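Local coordinates for cytidylyltransferase (Leptospira borgpetersenii serovar Hardjo-bovis, PDB 6OEW), which probably transfers a nucleotidyl group, likely cytidylyl, from a nucleoside triphosphate to an acceptor with the help of a metal ion, at residues 137-142 / 185-190; 101-106 / 146-151. One frame throughout, in Å; residues are numbered along the deposited sequence. Where two conformers were deposited one is given.

Contact 1. Residues 137-142 / 185-190. With EDO (1,2-ethanediol), chain E.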
ATOM      1  N   CYS A 137      -0.014  -0.419  10.446  1.00 29.82           N
ATOM      2  CA  CYS A 137      -1.163   0.474  10.378  1.00 37.11           C
ATOM      3  C   CYS A 137      -2.358  -0.060  11.157  1.00 41.85           C
ATOM      4  O   CYS A 137      -3.501   0.291  10.836  1.00 40.00           O
ATOM      5  CB  CYS A 137      -1.532   0.752   8.907  1.00 32.05           C
ATOM      6  SG  CYS A 137      -1.929  -0.715   7.915  1.00 37.34           S
ATOM      7  N   PHE A 138      -2.128  -0.896  12.175  1.00 39.83           N
ATOM      8  CA  PHE A 138      -3.159  -1.139  13.179  1.00 38.93           C
ATOM      9  C   PHE A 138      -3.067   0.011  14.171  1.00 37.94           C
ATOM     10  O   PHE A 138      -3.735   1.037  13.999  1.00 38.33           O
ATOM     11  CB  PHE A 138      -2.968  -2.501  13.842  1.00 43.87           C
ATOM     12  CG  PHE A 138      -4.071  -2.879  14.797  1.00 47.83           C
ATOM     13  CD1 PHE A 138      -5.381  -2.969  14.371  1.00 53.42           C
ATOM     14  CD2 PHE A 138      -3.779  -3.197  16.117  1.00 53.46           C
ATOM     15  CE1 PHE A 138      -6.386  -3.328  15.253  1.00 59.06           C
ATOM     16  CE2 PHE A 138      -4.785  -3.563  16.998  1.00 50.02           C
ATOM     17  CZ  PHE A 138      -6.079  -3.632  16.564  1.00 50.76           C
ATOM     18  N   GLN A 139      -2.216  -0.125  15.187  1.00 39.13           N
ATOM     19  CA  GLN A 139      -1.674   1.067  15.826  1.00 38.44           C
ATOM     20  C   GLN A 139      -1.016   1.917  14.746  1.00 35.27           C
ATOM     21  O   GLN A 139      -0.277   1.396  13.902  1.00 36.64           O
ATOM     22  CB  GLN A 139      -0.637   0.692  16.896  1.00 39.68           C
ATOM     23  CG  GLN A 139      -1.186   0.158  18.201  1.00 35.90           C
ATOM     24  CD  GLN A 139      -0.079  -0.025  19.226  1.00 42.35           C
ATOM     25  OE1 GLN A 139       0.189   0.864  20.039  1.00 37.62           O
ATOM     26  NE2 GLN A 139       0.587  -1.185  19.175  1.00 39.02           N
ATOM     27  N   ARG A 140      -1.289   3.220  14.748  1.00 35.70           N
ATOM     28  CA  ARG A 140      -0.745   4.115  13.730  1.00 38.37           C
ATOM     29  C   ARG A 140       0.244   5.101  14.334  1.00 36.06           C
ATOM     30  O   ARG A 140      -0.143   5.956  15.140  1.00 38.59           O
ATOM     31  CB  ARG A 140      -1.871   4.869  13.017  1.00 36.99           C
ATOM     32  CG  ARG A 140      -2.699   3.950  12.135  1.00 36.13           C
ATOM     33  CD  ARG A 140      -3.864   4.690  11.437  1.00 38.49           C
ATOM     34  NE  ARG A 140      -4.457   3.812  10.428  1.00 41.72           N
ATOM     35  CZ  ARG A 140      -3.970   3.675   9.196  1.00 43.04           C
ATOM     36  NH1 ARG A 140      -2.906   4.383   8.815  1.00 35.67           N
ATOM     37  NH2 ARG A 140      -4.546   2.840   8.334  1.00 38.74           N
ATOM     38  N   THR A 141       1.513   5.005  13.918  1.00 35.35           N
ATOM     39  CA  THR A 141       2.502   6.026  14.232  1.00 35.83           C
ATOM     40  C   THR A 141       3.209   6.580  13.004  1.00 35.64           C
ATOM     41  O   THR A 141       3.972   7.541  13.149  1.00 40.98           O
ATOM     42  CB  THR A 141       3.563   5.502  15.234  1.00 35.24           C
ATOM     43  OG1 THR A 141       4.110   4.258  14.772  1.00 34.32           O
ATOM     44  CG2 THR A 141       2.965   5.322  16.623  1.00 42.46           C
ATOM     45  N   PHE A 142       2.999   6.015  11.817  1.00 35.18           N
ATOM     46  CA  PHE A 142       3.387   6.665  10.571  1.00 34.73           C
ATOM     47  C   PHE A 142       2.240   7.544  10.076  1.00 36.93           C
ATOM     48  O   PHE A 142       1.084   7.381  10.476  1.00 39.36           O
ATOM     49  CB  PHE A 142       3.750   5.647   9.479  1.00 34.22           C
ATOM     50  CG  PHE A 142       4.915   4.772   9.833  1.00 33.46           C
ATOM     51  CD1 PHE A 142       6.211   5.141   9.487  1.00 35.19           C
ATOM     52  CD2 PHE A 142       4.712   3.583  10.508  1.00 30.34           C
ATOM     53  CE1 PHE A 142       7.298   4.346   9.824  1.00 38.59           C
ATOM     54  CE2 PHE A 142       5.824   2.772  10.864  1.00 31.53           C
ATOM     55  CZ  PHE A 142       7.096   3.158  10.502  1.00 36.13           C
ATOM     56  N   PHE A 185       0.576 -12.320  15.416  1.00 36.13           N
ATOM     57  CA  PHE A 185       0.340 -10.936  15.021  1.00 34.40           C
ATOM     58  C   PHE A 185       1.405 -10.032  15.626  1.00 38.13           C
ATOM     59  O   PHE A 185       1.711 -10.153  16.816  1.00 43.59           O
ATOM     60  CB  PHE A 185      -1.051 -10.512  15.516  1.00 32.97           C
ATOM     61  CG  PHE A 185      -1.422  -9.075  15.208  1.00 39.43           C
ATOM     62  CD1 PHE A 185      -1.973  -8.733  13.979  1.00 38.90           C
ATOM     63  CD2 PHE A 185      -1.270  -8.083  16.171  1.00 35.88           C
ATOM     64  CE1 PHE A 185      -2.335  -7.418  13.699  1.00 37.60           C
ATOM     65  CE2 PHE A 185      -1.628  -6.761  15.907  1.00 37.14           C
ATOM     66  CZ  PHE A 185      -2.164  -6.426  14.666  1.00 38.81           C
ATOM     67  N   PHE A 186       1.961  -9.127  14.817  1.00 32.27           N
ATOM     68  CA  PHE A 186       2.986  -8.204  15.290  1.00 34.43           C
ATOM     69  C   PHE A 186       2.868  -6.874  14.579  1.00 34.54           C
ATOM     70  O   PHE A 186       2.382  -6.799  13.449  1.00 34.82           O
ATOM     71  CB  PHE A 186       4.381  -8.785  15.100  1.00 38.13           C
ATOM     72  CG  PHE A 186       4.624  -9.916  16.000  1.00 48.64           C
ATOM     73  CD1 PHE A 186       4.963  -9.685  17.318  1.00 48.81           C
ATOM     74  CD2 PHE A 186       4.382 -11.214  15.579  1.00 55.37           C
ATOM     75  CE1 PHE A 186       5.134 -10.738  18.181  1.00 61.29           C
ATOM     76  CE2 PHE A 186       4.562 -12.277  16.436  1.00 57.69           C
ATOM     77  CZ  PHE A 186       4.929 -12.039  17.738  1.00 62.67           C
ATOM     78  N   GLU A 187       3.362  -5.831  15.243  1.00 35.08           N
ATOM     79  CA  GLU A 187       3.230  -4.473  14.736  1.00 34.41           C
ATOM     80  C   GLU A 187       4.585  -3.783  14.642  1.00 34.40           C
ATOM     81  O   GLU A 187       5.496  -4.041  15.430  1.00 32.60           O
ATOM     82  CB  GLU A 187       2.302  -3.655  15.617  1.00 31.23           C
ATOM     83  CG  GLU A 187       0.899  -4.247  15.714  1.00 35.33           C
ATOM     84  CD  GLU A 187      -0.017  -3.349  16.506  1.00 40.75           C
ATOM     85  OE1 GLU A 187      -0.267  -3.634  17.698  1.00 38.71           O
ATOM     86  OE2 GLU A 187      -0.446  -2.334  15.934  1.00 42.17           O
ATOM     87  N   TYR A 188       4.678  -2.861  13.703  1.00 31.76           N
ATOM     88  CA  TYR A 188       5.927  -2.183  13.403  1.00 32.19           C
ATOM     89  C   TYR A 188       5.771  -0.686  13.642  1.00 33.13           C
ATOM     90  O   TYR A 188       5.003  -0.023  12.915  1.00 32.30           O
ATOM     91  CB  TYR A 188       6.339  -2.488  11.968  1.00 31.10           C
ATOM     92  CG  TYR A 188       7.732  -2.035  11.631  1.00 32.95           C
ATOM     93  CD1 TYR A 188       8.842  -2.799  11.995  1.00 37.10           C
ATOM     94  CD2 TYR A 188       7.940  -0.826  10.993  1.00 37.88           C
ATOM     95  CE1 TYR A 188      10.130  -2.368  11.694  1.00 36.02           C
ATOM     96  CE2 TYR A 188       9.211  -0.385  10.691  1.00 36.89           C
ATOM     97  CZ  TYR A 188      10.297  -1.162  11.036  1.00 35.21           C
ATOM     98  OH  TYR A 188      11.533  -0.699  10.719  1.00 43.32           O
ATOM     99  N   PRO A 189       6.456  -0.111  14.633  1.00 34.95           N
ATOM    100  CA  PRO A 189       6.299   1.315  14.935  1.00 36.34           C
ATOM    101  C   PRO A 189       7.191   2.233  14.106  1.00 40.26           C
ATOM    102  O   PRO A 189       8.251   1.854  13.604  1.00 36.89           O
ATOM    103  CB  PRO A 189       6.707   1.397  16.411  1.00 38.75           C
ATOM    104  CG  PRO A 189       7.825   0.360  16.508  1.00 38.79           C
ATOM    105  CD  PRO A 189       7.392  -0.774  15.563  1.00 36.29           C
ATOM    106  N   ASN A 190       6.736   3.477  13.997  1.00 37.56           N
ATOM    107  CA  ASN A 190       7.578   4.608  13.632  1.00 39.19           C
ATOM    108  C   ASN A 190       8.393   5.052  14.852  1.00 42.26           C
ATOM    109  O   ASN A 190       8.067   4.738  15.995  1.00 44.41           O
ATOM    110  CB  ASN A 190       6.695   5.747  13.108  1.00 39.11           C
ATOM    111  CG  ASN A 190       7.477   6.866  12.426  1.00 41.97           C
ATOM    112  OD1 ASN A 190       8.660   6.732  12.078  1.00 41.58           O
ATOM    113  ND2 ASN A 190       6.791   7.994  12.218  1.00 41.52           N
TER
HETATM  114  C1  EDO E 303       6.426   6.338  18.722  1.00 73.81           C
HETATM  115  O1  EDO E 303       6.327   7.436  19.635  1.00 75.86           O
HETATM  116  C2  EDO E 303       5.817   5.088  19.351  1.00 70.19           C
HETATM  117  O2  EDO E 303       6.635   3.969  19.000  1.00 71.22           O
HETATM  118  O   HOH W   1       0.464  -1.223  13.508  1.00 32.20           O
HETATM  119  O   HOH W   2       2.822   1.778  13.074  1.00 31.58           O
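Phe138 turns its ring face to the edge of Phe185. The planes stand at 88° and the centroids lie 5.6 Å apart, a T-shaped pair. Phe138 CG is anti to the backbone N (chi1 -174°), which carries the ring out to Phe185. At the edge of the same ring, near its plane, lies the carboxylate of Glu187. Gln139 holds that carboxylate twice. Gln139 N gives a hydrogen bond of 2.9 Å to Glu187 OE2. Gln139 NE2 reaches Glu187 OE1 at 3.0 Å from above the carboxylate plane. Water 1 also binds OE2 and takes the N-H of Phe138. Here the loop after strand 133-135 folds over strand 185-187, an edge strand of the central sheet in a GT-A-type domain. Thr141 grips Asn190 at two points: Asn190 N donates to Thr141 OG1 at 2.8 Å, and Asn190 ND2 donates to Thr141 O at 3.0 Å. Water 2 is bound by Tyr188 O and lies near Thr141 OG1. Asn190 CB lies over one face of the Phe142 ring, 3.5 Å from its centroid, in a CH-pi contact. The Asn190 amide is stacked on this ring, 15° from parallel, and Tyr188 O meets the ring edge.

Contact 2. Residues 101-106 / 146-151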
ATOM      1  N   ILE A 101       4.950 -14.962   0.662  1.00 34.03           N
ATOM      2  CA  ILE A 101       4.845 -13.841   1.596  0.50 30.90           C
ATOM      3  C   ILE A 101       4.246 -12.654   0.848  1.00 32.13           C
ATOM      4  O   ILE A 101       4.890 -12.082  -0.045  1.00 31.22           O
ATOM      5  CB  ILE A 101       6.201 -13.468   2.204  0.50 31.14           C
ATOM      6  CG1 ILE A 101       6.855 -14.691   2.851  0.50 33.10           C
ATOM      7  CG2 ILE A 101       6.022 -12.376   3.238  0.50 28.11           C
ATOM      8  CD1 ILE A 101       6.091 -15.238   4.019  0.50 34.77           C
ATOM      9  N   ILE A 102       3.031 -12.273   1.217  1.00 29.36           N
ATOM     10  CA  ILE A 102       2.319 -11.191   0.538  1.00 30.18           C
ATOM     11  C   ILE A 102       2.591  -9.847   1.219  1.00 30.17           C
ATOM     12  O   ILE A 102       2.277  -9.663   2.399  1.00 31.94           O
ATOM     13  CB  ILE A 102       0.818 -11.478   0.496  1.00 27.37           C
ATOM     14  CG1 ILE A 102       0.571 -12.695  -0.405  1.00 35.49           C
ATOM     15  CG2 ILE A 102       0.075 -10.224  -0.008  1.00 27.50           C
ATOM     16  CD1 ILE A 102      -0.676 -13.487  -0.048  1.00 42.50           C
ATOM     17  N   VAL A 103       3.107  -8.884   0.462  1.00 28.05           N
ATOM     18  CA  VAL A 103       3.164  -7.500   0.924  1.00 26.31           C
ATOM     19  C   VAL A 103       1.963  -6.789   0.311  1.00 31.23           C
ATOM     20  O   VAL A 103       1.903  -6.567  -0.906  1.00 28.97           O
ATOM     21  CB  VAL A 103       4.482  -6.811   0.562  1.00 27.72           C
ATOM     22  CG1 VAL A 103       4.479  -5.372   1.104  1.00 32.10           C
ATOM     23  CG2 VAL A 103       5.668  -7.603   1.105  1.00 28.39           C
ATOM     24  N   ARG A 104       0.980  -6.481   1.142  1.00 24.98           N
ATOM     25  CA  ARG A 104      -0.256  -5.867   0.666  1.00 28.78           C
ATOM     26  C   ARG A 104      -0.140  -4.350   0.733  1.00 29.82           C
ATOM     27  O   ARG A 104       0.064  -3.793   1.815  1.00 29.60           O
ATOM     28  CB  ARG A 104      -1.452  -6.320   1.490  1.00 27.21           C
ATOM     29  CG  ARG A 104      -2.711  -5.656   0.912  1.00 32.66           C
ATOM     30  CD  ARG A 104      -3.785  -5.519   1.903  1.00 35.19           C
ATOM     31  NE  ARG A 104      -5.033  -4.971   1.341  1.00 28.42           N
ATOM     32  CZ  ARG A 104      -6.028  -4.602   2.133  1.00 36.02           C
ATOM     33  NH1 ARG A 104      -5.844  -4.701   3.445  1.00 42.09           N
ATOM     34  NH2 ARG A 104      -7.180  -4.153   1.632  1.00 29.81           N
ATOM     35  N   LEU A 105      -0.269  -3.690  -0.426  1.00 27.99           N
ATOM     36  CA  LEU A 105      -0.314  -2.244  -0.537  1.00 26.73           C
ATOM     37  C   LEU A 105      -1.556  -1.868  -1.326  1.00 26.51           C
ATOM     38  O   LEU A 105      -2.096  -2.677  -2.083  1.00 26.98           O
ATOM     39  CB  LEU A 105       0.892  -1.649  -1.271  1.00 24.99           C
ATOM     40  CG  LEU A 105       2.281  -2.051  -0.777  1.00 25.96           C
ATOM     41  CD1 LEU A 105       3.338  -1.417  -1.698  1.00 27.93           C
ATOM     42  CD2 LEU A 105       2.480  -1.617   0.665  1.00 30.37           C
ATOM     43  N   THR A 106      -1.964  -0.610  -1.177  1.00 23.74           N
ATOM     44  CA  THR A 106      -3.107  -0.095  -1.922  1.00 23.88           C
ATOM     45  C   THR A 106      -2.671   1.146  -2.689  1.00 26.47           C
ATOM     46  O   THR A 106      -1.788   1.899  -2.247  1.00 29.80           O
ATOM     47  CB  THR A 106      -4.280   0.255  -1.004  1.00 36.44           C
ATOM     48  OG1 THR A 106      -3.940   1.394  -0.201  1.00 52.03           O
ATOM     49  CG2 THR A 106      -4.641  -0.924  -0.099  1.00 27.61           C
ATOM     50  N   MET A 146       1.488   5.481   4.492  1.00 40.40           N
ATOM     51  CA  MET A 146       2.630   4.580   4.539  1.00 36.61           C
ATOM     52  C   MET A 146       2.218   3.144   4.844  1.00 33.52           C
ATOM     53  O   MET A 146       3.077   2.342   5.220  1.00 33.90           O
ATOM     54  CB  MET A 146       3.655   5.021   5.597  1.00 45.22           C
ATOM     55  CG  MET A 146       4.527   6.196   5.254  1.00 53.14           C
ATOM     56  SD  MET A 146       5.354   6.099   3.663  1.00 48.04           S
ATOM     57  CE  MET A 146       4.437   7.404   2.844  1.00 43.74           C
ATOM     58  N   ASP A 147       0.931   2.811   4.694  1.00 35.47           N
ATOM     59  CA  ASP A 147       0.394   1.562   5.239  1.00 29.56           C
ATOM     60  C   ASP A 147       1.001   0.354   4.543  1.00 33.27           C
ATOM     61  O   ASP A 147       1.013   0.264   3.308  1.00 28.87           O
ATOM     62  CB  ASP A 147      -1.129   1.495   5.083  1.00 34.79           C
ATOM     63  CG  ASP A 147      -1.867   2.657   5.739  1.00 40.31           C
ATOM     64  OD1 ASP A 147      -1.247   3.640   6.191  1.00 34.84           O
ATOM     65  OD2 ASP A 147      -3.110   2.571   5.773  1.00 41.97           O
ATOM     66  N   ILE A 148       1.485  -0.588   5.347  1.00 31.38           N
ATOM     67  CA  ILE A 148       2.082  -1.821   4.857  1.00 33.25           C
ATOM     68  C   ILE A 148       1.571  -2.945   5.732  1.00 31.79           C
ATOM     69  O   ILE A 148       1.619  -2.846   6.964  1.00 28.51           O
ATOM     70  CB  ILE A 148       3.624  -1.754   4.903  1.00 33.48           C
ATOM     71  CG1 ILE A 148       4.141  -0.618   4.002  1.00 31.92           C
ATOM     72  CG2 ILE A 148       4.216  -3.109   4.516  1.00 31.27           C
ATOM     73  CD1 ILE A 148       5.633  -0.159   4.303  1.00 28.44           C
ATOM     74  N   GLU A 149       1.072  -3.997   5.105  1.00 28.18           N
ATOM     75  CA  GLU A 149       0.693  -5.227   5.776  1.00 29.44           C
ATOM     76  C   GLU A 149       1.408  -6.364   5.077  1.00 28.68           C
ATOM     77  O   GLU A 149       1.531  -6.362   3.849  1.00 35.24           O
ATOM     78  CB  GLU A 149      -0.847  -5.445   5.742  1.00 29.24           C
ATOM     79  CG  GLU A 149      -1.575  -4.313   6.426  1.00 33.10           C
ATOM     80  CD  GLU A 149      -3.002  -4.125   5.927  1.00 36.75           C
ATOM     81  OE1 GLU A 149      -3.223  -4.193   4.696  1.00 37.65           O
ATOM     82  OE2 GLU A 149      -3.881  -3.902   6.784  1.00 38.54           O
ATOM     83  N   ILE A 150       1.929  -7.299   5.862  1.00 27.59           N
ATOM     84  CA  ILE A 150       2.648  -8.458   5.349  1.00 26.78           C
ATOM     85  C   ILE A 150       2.060  -9.700   5.987  1.00 27.82           C
ATOM     86  O   ILE A 150       1.967  -9.779   7.216  1.00 33.14           O
ATOM     87  CB  ILE A 150       4.157  -8.364   5.651  1.00 26.20           C
ATOM     88  CG1 ILE A 150       4.689  -7.001   5.160  1.00 34.69           C
ATOM     89  CG2 ILE A 150       4.863  -9.508   4.972  1.00 28.23           C
ATOM     90  CD1 ILE A 150       6.188  -6.753   5.533  1.00 29.65           C
ATOM     91  N   PHE A 151       1.690 -10.682   5.168  1.00 33.37           N
ATOM     92  CA  PHE A 151       1.191 -11.919   5.739  1.00 35.36           C
ATOM     93  C   PHE A 151       1.480 -13.087   4.810  1.00 35.11           C
ATOM     94  O   PHE A 151       1.746 -12.911   3.617  1.00 34.55           O
ATOM     95  CB  PHE A 151      -0.304 -11.826   6.050  1.00 30.66           C
ATOM     96  CG  PHE A 151      -1.108 -11.163   4.962  1.00 37.13           C
ATOM     97  CD1 PHE A 151      -1.568 -11.901   3.881  1.00 35.95           C
ATOM     98  CD2 PHE A 151      -1.400  -9.811   5.022  1.00 35.92           C
ATOM     99  CE1 PHE A 151      -2.322 -11.290   2.868  1.00 33.90           C
ATOM    100  CE2 PHE A 151      -2.134  -9.197   4.024  1.00 33.76           C
ATOM    101  CZ  PHE A 151      -2.598  -9.925   2.944  1.00 32.77           C
TER
HETATM  102  O   HOH W   3      -1.745  -2.293   3.320  1.00 36.03           O
HETATM  103  O   HOH W   4      -0.557   0.796   1.218  1.00 32.20           O
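Backbone hydrogen bonds join Ile102 to Phe151 in both directions. Ile102 N donates to Phe151 O at 2.8 Å, and Phe151 N returns a bond to Ile102 O. Arg104 N donates to Glu149 O at 2.8 Å, but the return bond from Glu149 N to Arg104 O is weak at 3.4 Å. Val103 and Ile150 form the non-hydrogen-bonded pair between them. The strands run antiparallel at 156°. Strand 149-152 runs against both of its neighbours, 101-106 and 133-135, in the mixed sheet of the GT-A-type fold; strand 101-106 is parallel to 11-16 on its other flank. The charged pair is Arg104 and Glu149, which extend side by side from one face. Arg104 NH1 meets Glu149 OE1 at 2.9 Å on the syn side, in a salt bridge bent to 136° at the hydrogen. Gln16 takes Arg104 NH2. Water 3 donates to Glu149 OE1 and Arg104 O. On the face of Arg104, the Phe151 ring packs against Ile102 CG2 and Arg104 CB. On the face of Val103, Val103 CG1 lies 4.1 Å from Ile148 CG2, and helix 114-126 covers this side. Leu105 CD2 rests on Ile148 CG1, 3.9 Å away.

Of the four segments, strand 101-106 comes first and opens contact 2. The chain passes through helix 114-126 and strand 133-135 into 137-142, the first half of contact 1. It then reaches 146-151, which closes the first loop on strand 101-106. Several helices follow before 185-190 closes the second loop on 137-142. The segments alternate, so the two loops cross. Contact 2 ties strands in the middle of the sheet, while contact 1 fastens the loop after strand 133-135 to the outer strand 185-187. The contacts touch directly: Arg140 NH2 forms a 2.9 Å salt bridge with Asp147 OD2, and Cys137 SG packs on Asp147 CB. The Asp147 side chain lies about 6 Å from a bound magnesium ion.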